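Local coordinates for uncharacterized protein (Nostoc punctiforme, PDB 2QDR) that is of unknown function but has a double-stranded beta-helix fold of the cupin clan and is a putative dioxygenase, at residues A[92-98]-A[154-160]. Numbering follows the deposited sequence.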
# COMPACT_ATOMS: atom_id res chain seq x y z
N SER A 92 2.03 -9.24 -42.14
CA SER A 92 3.14 -8.31 -42.38
C SER A 92 3.09 -7.04 -41.53
O SER A 92 2.09 -6.72 -40.89
CB SER A 92 3.15 -7.90 -43.85
OG SER A 92 1.92 -7.28 -44.18
N THR A 93 4.22 -6.34 -41.51
CA THR A 93 4.38 -5.07 -40.83
C THR A 93 5.07 -4.18 -41.84
O THR A 93 6.02 -4.62 -42.50
CB THR A 93 5.18 -5.15 -39.52
OG1 THR A 93 4.48 -5.96 -38.58
CG2 THR A 93 5.38 -3.74 -38.92
N SER A 94 4.60 -2.95 -41.97
CA SER A 94 5.19 -2.03 -42.95
C SER A 94 4.92 -0.57 -42.63
O SER A 94 4.02 -0.23 -41.87
CB SER A 94 4.68 -2.40 -44.35
OG SER A 94 3.27 -2.52 -44.36
N ARG A 95 5.77 0.28 -43.20
CA ARG A 95 5.71 1.71 -43.03
C ARG A 95 5.15 2.25 -44.33
O ARG A 95 5.84 2.23 -45.37
CB ARG A 95 7.10 2.24 -42.75
CG ARG A 95 7.21 3.71 -42.45
CD ARG A 95 8.66 4.05 -42.37
NE ARG A 95 8.94 5.47 -42.16
CZ ARG A 95 10.15 6.01 -42.30
NH1 ARG A 95 11.22 5.28 -42.67
NH2 ARG A 95 10.31 7.31 -42.09
N VAL A 96 3.89 2.69 -44.30
CA VAL A 96 3.22 3.21 -45.49
C VAL A 96 3.13 4.72 -45.41
O VAL A 96 3.20 5.29 -44.32
CB VAL A 96 1.79 2.60 -45.71
CG1 VAL A 96 1.86 1.08 -45.84
CG2 VAL A 96 0.80 2.98 -44.60
N VAL A 97 3.02 5.37 -46.57
CA VAL A 97 2.89 6.82 -46.64
C VAL A 97 1.73 7.14 -47.57
O VAL A 97 1.81 6.87 -48.77
CB VAL A 97 4.17 7.52 -47.12
CG1 VAL A 97 3.97 9.06 -47.14
CG2 VAL A 97 5.35 7.10 -46.25
N LEU A 98 0.67 7.70 -47.01
CA LEU A 98 -0.52 8.08 -47.75
C LEU A 98 -0.39 9.55 -48.16
O LEU A 98 -0.03 10.38 -47.33
CB LEU A 98 -1.75 7.87 -46.88
CG LEU A 98 -1.95 6.46 -46.34
CD1 LEU A 98 -3.22 6.39 -45.53
CD2 LEU A 98 -1.98 5.40 -47.44
N ALA A 154 0.68 11.45 -44.52
CA ALA A 154 0.65 10.79 -43.23
C ALA A 154 1.45 9.51 -43.34
O ALA A 154 1.39 8.85 -44.38
CB ALA A 154 -0.77 10.50 -42.84
N GLU A 155 2.20 9.19 -42.28
CA GLU A 155 3.01 7.97 -42.21
C GLU A 155 2.42 7.08 -41.13
O GLU A 155 2.14 7.55 -40.02
CB GLU A 155 4.48 8.26 -41.95
CG GLU A 155 5.06 9.16 -43.02
CD GLU A 155 6.56 9.23 -43.02
OE1 GLU A 155 7.21 8.25 -42.59
OE2 GLU A 155 7.09 10.25 -43.51
N ILE A 156 2.25 5.79 -41.45
CA ILE A 156 1.61 4.83 -40.58
C ILE A 156 2.24 3.45 -40.53
O ILE A 156 2.71 2.96 -41.55
CB ILE A 156 0.16 4.56 -41.12
CG1 ILE A 156 -0.58 5.84 -41.53
CG2 ILE A 156 -0.71 3.78 -40.11
CD1 ILE A 156 -1.97 5.61 -42.11
N LEU A 157 2.23 2.82 -39.35
CA LEU A 157 2.70 1.45 -39.21
C LEU A 157 1.47 0.63 -39.58
O LEU A 157 0.51 0.59 -38.83
CB LEU A 157 3.18 1.11 -37.80
CG LEU A 157 4.42 1.84 -37.29
CD1 LEU A 157 4.68 1.46 -35.83
CD2 LEU A 157 5.64 1.54 -38.15
N TRP A 158 1.50 0.04 -40.77
CA TRP A 158 0.39 -0.76 -41.30
C TRP A 158 0.67 -2.22 -40.98
O TRP A 158 1.60 -2.81 -41.54
CB TRP A 158 0.29 -0.53 -42.80
CG TRP A 158 -0.89 -1.12 -43.46
CD1 TRP A 158 -0.99 -2.37 -44.00
CD2 TRP A 158 -2.14 -0.47 -43.71
NE1 TRP A 158 -2.24 -2.54 -44.56
CE2 TRP A 158 -2.96 -1.39 -44.39
CE3 TRP A 158 -2.64 0.80 -43.42
CZ2 TRP A 158 -4.27 -1.08 -44.78
CZ3 TRP A 158 -3.94 1.11 -43.81
CH2 TRP A 158 -4.74 0.17 -44.48
N MSE A 159 -0.15 -2.80 -40.12
CA MSE A 159 0.02 -4.19 -39.66
C MSE A 159 -1.11 -5.16 -40.03
O MSE A 159 -2.14 -5.20 -39.37
CB MSE A 159 0.20 -4.14 -38.13
CG MSE A 159 1.52 -3.53 -37.72
SE MSE A 159 1.62 -2.93 -35.90
CE MSE A 159 0.47 -1.37 -36.00
N GLU A 160 -0.88 -5.95 -41.07
CA GLU A 160 -1.82 -6.95 -41.57
C GLU A 160 -1.54 -8.24 -40.80
O GLU A 160 -0.46 -8.78 -40.95
CB GLU A 160 -1.63 -7.15 -43.06
CG GLU A 160 -1.72 -5.86 -43.89
CD GLU A 160 -1.53 -6.07 -45.38
OE1 GLU A 160 -1.41 -7.23 -45.83
OE2 GLU A 160 -1.50 -5.07 -46.10
O HOH W 1 2.03 -4.79 -43.69
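Val-96 and Ile-156 form a hydrogen-bonded antiparallel pair near the middle of strands 92-98 and 154-160, whose short axes approach to 4.7 Å with their N-to-C directions 154° apart. Val-96 N donates to Ile-156 O at 3.0 Å. Side chains alternate between two faces. On the face of Ser-94, Val-96 and Leu-98, the two methyls of Val-96 divide their work: CG1 meets Trp-158 CB at 3.8 Å, while CG2 leans on Ile-156 CB. Leu-98 CD1 then touches Ile-156 CD1 at 3.7 Å. Toward the other end, a water joins Ser-92 OG and Ser-94 OG and donates to Trp-158 O at 3.0 Å.

On the opposite face, Arg-95 reaches diagonally to Glu-155 in a salt bridge, NH2 to OE1 3.3 Å. The extended chain of Arg-95, with CG anti to the backbone N (chi1 -176°), carries the guanidinium there; Glu-155 OE1 accepts through its syn lone pair, and the guanidinium and carboxylate planes are 37° apart. Arg-95 NH1 bonds to Asn-59 OD1. Val-97 CG2 lies alongside Glu-155 CG. A glutamine in place of Glu-155 would probably leave Arg-95 without this charged mate.

Within this cupin-type sheet, strand 79-86 flanks 92-98 and strand 113-117 flanks 154-160, while the face bearing Leu-157 and Met-159 meets Phe-282 on strand 279-285 of a second antiparallel sheet.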